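Tail fiber protein (Pseudomonas aeruginosa, PDB 6CL6) forms the trimeric tail fiber of an R-type pyocin, a contractile injection system, and probably binds receptors on the surface of target bacteria. Local coordinates at residues Ala29-Arg32 and Ala37-Leu40; Ser252-Leu257 and Gly263-Ala268; Gly269-Ser272 and Gly277-Ala280. All blocks are in the same frame, centred on the assembly; numbering follows the deposited sequence.

Contact 1 (Ala29-Arg32 and Ala37-Leu40); sequences AEQR and ARGL
The aliphatic part of R38 lies against the backbone of E30 and Q31, and its guanidinium is tied back to the same two residues by water. The tightest packing is between R38 CD and E30 O, 3.1 Å apart. CG of R38 lies a little farther from that oxygen. The chain then bends at chi3 (59°), which carries the guanidinium past the E30 carbonyl until the CA of Q31 stands over one of its faces, near the rim. CD1 of L40 sits over the centre of the opposite face, 3.7 Å above the plane, so the flat group is held between backbone and leucine methyl. NE2 of Q31 lies 3.9 Å from NH2 of R38, two N-H-bearing groups crossing at a slant with their planes 64° apart.

No direct hydrogen bond joins the segments; two waters do this work. One donates to OE1 of E30 (2.6 Å) and accepts from NE of R38 (2.7 Å), lying at the guanidinium edge in its plane. The other links the backbone O of Q31 to NH1 of R38. Opposite charges thus face each other through water, with E30 OE1 4.7 Å from R38 NE. Arginine suits the place because it offers both a long aliphatic stem and several N-H groups.

Both segments lie in the loop between strands 23-25 and 57-60, where F36 and Q82 of a second subunit pack on E30 and R38.

Contact 2 (Ser252-Leu257 and Gly263-Ala268); sequences SGILPL and GSNTAA
I254 reaches across to the turn at G263-N265 with both ends of its branched side chain. Its CG2, anti to the backbone N, is directed at the peptide between G263 and S264 and comes within 3.2 Å of the S264 N, a tight contact for a methyl group. The other branch, CG1, runs beside the backbone N and is extended (chi2 170°), which takes CD1 onward to the side chain of N265. There the two side chains cross obliquely: CD1 of I254 touches CB and CG of N265 and lies 3.8 Å from its ND2. A beta-branched residue suits this position, since one branch meets backbone and the other a side chain.

Beside this packing, the G263 N donates to the carbonyl O of L255 at 2.9 Å. The donor lies in the carbonyl plane, although the angle at the hydrogen is a bent 138°. The CA of G263 also makes a CH...O contact with that oxygen, and its positive phi (64°) favours glycine. L255 sends the end of its side chain away, to meet L255 of both other subunits on the trimer's interior.

Farther on, OG of S264 accepts from the T266 N at 3.0 Å, and T266 OG1 in turn accepts a hydrogen bond from the N of G269. The arrangement is thus an ST turn leading straight into the N-cap of helix 267-274.

Contact 3 (Gly269-Ser272 and Gly277-Ala280); sequences GARS and GVPA
Helix 267-274 supplies one segment, 269-272, while 277-280 belongs to the loop joining that helix to strand 281-283, an outermost strand of the C-terminal antiparallel sheet. The two backbones stay apart, the nearest CA pair being R271 and G277 at 6.8 Å, and the side chain of R271 bridges them.

CG of R271 is anti to its carbonyl carbon (chi1 -70°), sending the chain from the helix toward the loop. CD passes the carbonyl O of G277 at 3.8 Å. A bend at chi3 (-54°) then turns the guanidinium across V278, whose side chain crosses it at an angle. Arginine serves here because its stem spans the gap while its charged end reaches a neighbour: NH1 donates to the carbonyl O of I274 in a second subunit. Valine's short side chain puts one methyl, CG1, over the flat group, and its backbone N is held by OD1 of D294. G277, buried within the loop, makes backbone hydrogen bonds with both other subunits.

The closest meeting is a methyl on a guanidinium face: CG1 of V278 stands 3.2 Å from NE of R271 and 3.4 Å from its CZ, displaced from the middle of the group toward its rim.

Along the chain the three contacts follow in order, contact 1 closing well before contact 2 opens. Contact 1 lies toward the N-terminal end of the elongated fragment, about 139 Å between centres from contact 2 and about 153 Å from contact 3, on the opposite side of the chain's centre, with both beta sheets of residues 57-119 and 132-208 intervening in sequence. Contacts 2 and 3 are neighbours, about 14 Å between centres. They share helix 267-274 and meet where the S264 side chain packs on G269 and A270, just ahead of the C-terminal sheet that begins at strand 281-283. All three touch the second subunit, so these short-range contacts are built into the trimer at two distant levels, contact 1 at one and contacts 2 and 3 together at the other.

Contact 1 (Ala29-Arg32 and Ala37-Leu40)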
loop_
_atom_site.group_PDB
_atom_site.type_symbol
_atom_site.label_atom_id
_atom_site.label_comp_id
_atom_site.label_asym_id
_atom_site.label_seq_id
_atom_site.Cartn_x
_atom_site.Cartn_y
_atom_site.Cartn_z
ATOM N N ALA A 29 34.760 -50.030 67.578
ATOM C CA ALA A 29 33.996 -50.727 66.545
ATOM C C ALA A 29 32.704 -49.963 66.282
ATOM O O ALA A 29 32.115 -49.379 67.190
ATOM C CB ALA A 29 33.680 -52.171 66.983
ATOM N N GLU A 30 32.295 -49.910 65.013
ATOM C CA GLU A 30 31.140 -49.084 64.656
ATOM C C GLU A 30 29.873 -49.534 65.383
ATOM O O GLU A 30 29.044 -48.695 65.762
ATOM C CB GLU A 30 30.927 -49.150 63.142
ATOM C CG GLU A 30 32.127 -48.608 62.337
ATOM C CD GLU A 30 31.923 -48.629 60.832
ATOM O OE1 GLU A 30 30.770 -48.782 60.382
ATOM O OE2 GLU A 30 32.936 -48.533 60.102
ATOM N N GLN A 31 29.745 -50.849 65.653
ATOM C CA GLN A 31 28.557 -51.348 66.345
ATOM C C GLN A 31 28.420 -50.780 67.752
ATOM O O GLN A 31 27.320 -50.812 68.311
ATOM C CB GLN A 31 28.570 -52.868 66.400
ATOM C CG GLN A 31 28.391 -53.583 65.063
ATOM C CD GLN A 31 29.624 -53.546 64.166
ATOM O OE1 GLN A 31 30.762 -53.414 64.631
ATOM N NE2 GLN A 31 29.398 -53.690 62.874
ATOM N N ARG A 32 29.498 -50.250 68.333
ATOM C CA ARG A 32 29.423 -49.661 69.653
ATOM C C ARG A 32 28.766 -48.277 69.642
ATOM O O ARG A 32 28.397 -47.785 70.702
ATOM C CB ARG A 32 30.832 -49.536 70.271
ATOM C CG ARG A 32 31.629 -50.819 70.360
ATOM C CD ARG A 32 31.046 -51.786 71.408
ATOM N NE ARG A 32 29.954 -52.602 70.892
ATOM C CZ ARG A 32 30.095 -53.645 70.079
ATOM N NH1 ARG A 32 31.299 -54.012 69.652
ATOM N NH2 ARG A 32 29.027 -54.316 69.683
ATOM N N ALA A 37 24.966 -42.138 64.619
ATOM C CA ALA A 37 26.366 -41.801 64.343
ATOM C C ALA A 37 27.009 -42.716 63.323
ATOM O O ALA A 37 28.095 -42.406 62.817
ATOM C CB ALA A 37 27.178 -41.808 65.643
ATOM N N ARG A 38 26.352 -43.821 62.972
ATOM C CA ARG A 38 26.776 -44.690 61.875
ATOM C C ARG A 38 26.066 -44.326 60.574
ATOM O O ARG A 38 26.251 -45.000 59.571
ATOM C CB ARG A 38 26.497 -46.141 62.249
ATOM C CG ARG A 38 27.121 -46.599 63.574
ATOM C CD ARG A 38 26.592 -47.956 63.993
ATOM N NE ARG A 38 26.868 -48.981 63.007
ATOM C CZ ARG A 38 26.347 -50.204 63.027
ATOM N NH1 ARG A 38 25.529 -50.558 64.010
ATOM N NH2 ARG A 38 26.662 -51.088 62.062
ATOM N N GLY A 39 25.257 -43.281 60.587
ATOM C CA GLY A 39 24.436 -42.968 59.433
ATOM C C GLY A 39 23.175 -43.795 59.300
ATOM O O GLY A 39 22.496 -43.708 58.260
ATOM N N LEU A 40 22.809 -44.550 60.336
ATOM C CA LEU A 40 21.608 -45.382 60.309
ATOM C C LEU A 40 20.408 -44.591 60.808
ATOM O O LEU A 40 20.419 -44.066 61.924
ATOM C CB LEU A 40 21.807 -46.626 61.168
ATOM C CG LEU A 40 22.893 -47.590 60.649
ATOM C CD1 LEU A 40 23.106 -48.701 61.711
ATOM C CD2 LEU A 40 22.532 -48.152 59.364
HETATM O O HOH W 1 28.205 -49.047 60.630
HETATM O O HOH W 2 25.208 -49.593 66.925
#

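Contact 2 (Ser252-Leu257 and Gly263-Ala268)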
loop_
_atom_site.group_PDB
_atom_site.type_symbol
_atom_site.label_atom_id
_atom_site.label_comp_id
_atom_site.label_asym_id
_atom_site.label_seq_id
_atom_site.Cartn_x
_atom_site.Cartn_y
_atom_site.Cartn_z
ATOM N N SER A 252 -9.119 23.899 -37.514
ATOM C CA SER A 252 -8.356 23.507 -38.691
ATOM C C SER A 252 -9.250 22.698 -39.617
ATOM O O SER A 252 -10.306 22.213 -39.212
ATOM C CB SER A 252 -7.113 22.704 -38.326
ATOM O OG SER A 252 -7.462 21.483 -37.692
ATOM N N GLY A 253 -8.814 22.563 -40.873
ATOM C CA GLY A 253 -9.574 21.847 -41.877
ATOM C C GLY A 253 -10.615 22.727 -42.563
ATOM O O GLY A 253 -10.922 23.847 -42.142
ATOM N N ILE A 254 -11.195 22.183 -43.628
ATOM C CA ILE A 254 -12.180 22.902 -44.444
ATOM C C ILE A 254 -13.392 21.994 -44.613
ATOM O O ILE A 254 -13.281 20.893 -45.165
ATOM C CB ILE A 254 -11.616 23.318 -45.805
ATOM C CG1 ILE A 254 -10.514 24.365 -45.607
ATOM C CG2 ILE A 254 -12.735 23.891 -46.732
ATOM C CD1 ILE A 254 -9.726 24.676 -46.861
ATOM N N LEU A 255 -14.536 22.450 -44.125
ATOM C CA LEU A 255 -15.753 21.654 -44.149
ATOM C C LEU A 255 -16.185 21.376 -45.585
ATOM O O LEU A 255 -16.255 22.308 -46.404
ATOM C CB LEU A 255 -16.867 22.402 -43.411
ATOM C CG LEU A 255 -18.098 21.588 -43.059
ATOM C CD1 LEU A 255 -17.677 20.549 -42.016
ATOM C CD2 LEU A 255 -19.205 22.476 -42.524
ATOM N N PRO A 256 -16.485 20.133 -45.935
ATOM C CA PRO A 256 -16.906 19.836 -47.308
ATOM C C PRO A 256 -18.418 19.964 -47.458
ATOM O O PRO A 256 -19.158 20.095 -46.485
ATOM C CB PRO A 256 -16.447 18.383 -47.509
ATOM C CG PRO A 256 -16.590 17.781 -46.126
ATOM C CD PRO A 256 -16.383 18.901 -45.116
ATOM N N LEU A 257 -18.859 19.962 -48.723
ATOM C CA LEU A 257 -20.284 20.041 -49.006
ATOM C C LEU A 257 -21.043 18.892 -48.345
ATOM O O LEU A 257 -22.167 19.074 -47.873
ATOM C CB LEU A 257 -20.507 20.038 -50.520
ATOM C CG LEU A 257 -21.945 20.126 -51.001
ATOM C CD1 LEU A 257 -22.573 21.404 -50.525
ATOM C CD2 LEU A 257 -22.024 20.032 -52.529
ATOM N N GLY A 263 -16.547 23.622 -48.955
ATOM C CA GLY A 263 -15.446 22.862 -49.508
ATOM C C GLY A 263 -14.270 23.678 -49.968
ATOM O O GLY A 263 -13.488 23.205 -50.798
ATOM N N SER A 264 -14.101 24.878 -49.423
ATOM C CA SER A 264 -13.047 25.790 -49.860
ATOM C C SER A 264 -12.910 26.887 -48.824
ATOM O O SER A 264 -13.844 27.165 -48.065
ATOM C CB SER A 264 -13.382 26.392 -51.250
ATOM O OG SER A 264 -12.522 27.482 -51.567
ATOM N N ASN A 265 -11.742 27.533 -48.818
ATOM C CA ASN A 265 -11.516 28.712 -47.991
ATOM C C ASN A 265 -11.426 29.993 -48.813
ATOM O O ASN A 265 -11.039 31.033 -48.268
ATOM C CB ASN A 265 -10.249 28.552 -47.133
ATOM C CG ASN A 265 -9.001 28.271 -47.953
ATOM O OD1 ASN A 265 -9.009 28.339 -49.177
ATOM N ND2 ASN A 265 -7.906 27.954 -47.261
ATOM N N THR A 266 -11.769 29.943 -50.096
ATOM C CA THR A 266 -11.869 31.140 -50.932
ATOM C C THR A 266 -13.286 31.287 -51.467
ATOM O O THR A 266 -13.997 30.298 -51.665
ATOM C CB THR A 266 -10.898 31.102 -52.121
ATOM O OG1 THR A 266 -11.302 30.089 -53.043
ATOM C CG2 THR A 266 -9.477 30.825 -51.646
ATOM N N ALA A 267 -13.689 32.535 -51.715
ATOM C CA ALA A 267 -15.008 32.784 -52.285
ATOM C C ALA A 267 -15.165 32.080 -53.620
ATOM O O ALA A 267 -16.211 31.478 -53.905
ATOM C CB ALA A 267 -15.224 34.285 -52.437
ATOM N N ALA A 268 -14.148 32.179 -54.480
ATOM C CA ALA A 268 -14.210 31.519 -55.778
ATOM C C ALA A 268 -14.363 30.012 -55.613
ATOM O O ALA A 268 -15.201 29.387 -56.271
ATOM C CB ALA A 268 -12.962 31.847 -56.591
#

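Contact 3 (Gly269-Ser272 and Gly277-Ala280)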
loop_
_atom_site.group_PDB
_atom_site.type_symbol
_atom_site.label_atom_id
_atom_site.label_comp_id
_atom_site.label_asym_id
_atom_site.label_seq_id
_atom_site.Cartn_x
_atom_site.Cartn_y
_atom_site.Cartn_z
ATOM N N GLY A 269 -13.540 29.408 -54.754
ATOM C CA GLY A 269 -13.662 27.980 -54.509
ATOM C C GLY A 269 -15.019 27.601 -53.960
ATOM O O GLY A 269 -15.603 26.588 -54.364
ATOM N N ALA A 270 -15.540 28.405 -53.031
ATOM C CA ALA A 270 -16.872 28.149 -52.491
ATOM C C ALA A 270 -17.921 28.180 -53.597
ATOM O O ALA A 270 -18.779 27.291 -53.693
ATOM C CB ALA A 270 -17.205 29.181 -51.419
ATOM N N ARG A 271 -17.850 29.185 -54.462
ATOM C CA ARG A 271 -18.823 29.284 -55.546
ATOM C C ARG A 271 -18.736 28.077 -56.465
ATOM O O ARG A 271 -19.762 27.570 -56.938
ATOM C CB ARG A 271 -18.600 30.573 -56.342
ATOM C CG ARG A 271 -18.973 31.841 -55.597
ATOM C CD ARG A 271 -19.043 33.020 -56.583
ATOM N NE ARG A 271 -17.805 33.149 -57.337
ATOM C CZ ARG A 271 -16.778 33.931 -56.992
ATOM N NH1 ARG A 271 -16.820 34.660 -55.884
ATOM N NH2 ARG A 271 -15.704 33.981 -57.761
ATOM N N SER A 272 -17.522 27.585 -56.719
ATOM C CA SER A 272 -17.380 26.410 -57.564
ATOM C C SER A 272 -18.013 25.182 -56.919
ATOM O O SER A 272 -18.564 24.319 -57.615
ATOM C CB SER A 272 -15.905 26.147 -57.855
ATOM O OG SER A 272 -15.774 24.966 -58.636
ATOM N N GLY A 277 -22.920 31.603 -59.459
ATOM C CA GLY A 277 -22.356 32.674 -60.249
ATOM C C GLY A 277 -22.091 33.914 -59.397
ATOM O O GLY A 277 -22.377 33.958 -58.195
ATOM N N VAL A 278 -21.493 34.908 -60.038
ATOM C CA VAL A 278 -21.125 36.166 -59.395
ATOM C C VAL A 278 -22.132 37.253 -59.779
ATOM O O VAL A 278 -22.863 37.113 -60.779
ATOM C CB VAL A 278 -19.691 36.597 -59.773
ATOM C CG1 VAL A 278 -18.651 35.604 -59.235
ATOM C CG2 VAL A 278 -19.530 36.778 -61.288
ATOM N N PRO A 279 -22.226 38.328 -59.012
ATOM C CA PRO A 279 -23.213 39.363 -59.333
ATOM C C PRO A 279 -22.856 40.098 -60.610
ATOM O O PRO A 279 -21.687 40.350 -60.904
ATOM C CB PRO A 279 -23.169 40.308 -58.129
ATOM C CG PRO A 279 -22.450 39.498 -57.011
ATOM C CD PRO A 279 -21.500 38.600 -57.746
ATOM N N ALA A 280 -23.881 40.435 -61.379
ATOM C CA ALA A 280 -23.710 41.400 -62.458
ATOM C C ALA A 280 -23.601 42.798 -61.852
ATOM O O ALA A 280 -24.081 43.059 -60.742
ATOM C CB ALA A 280 -24.864 41.315 -63.454
#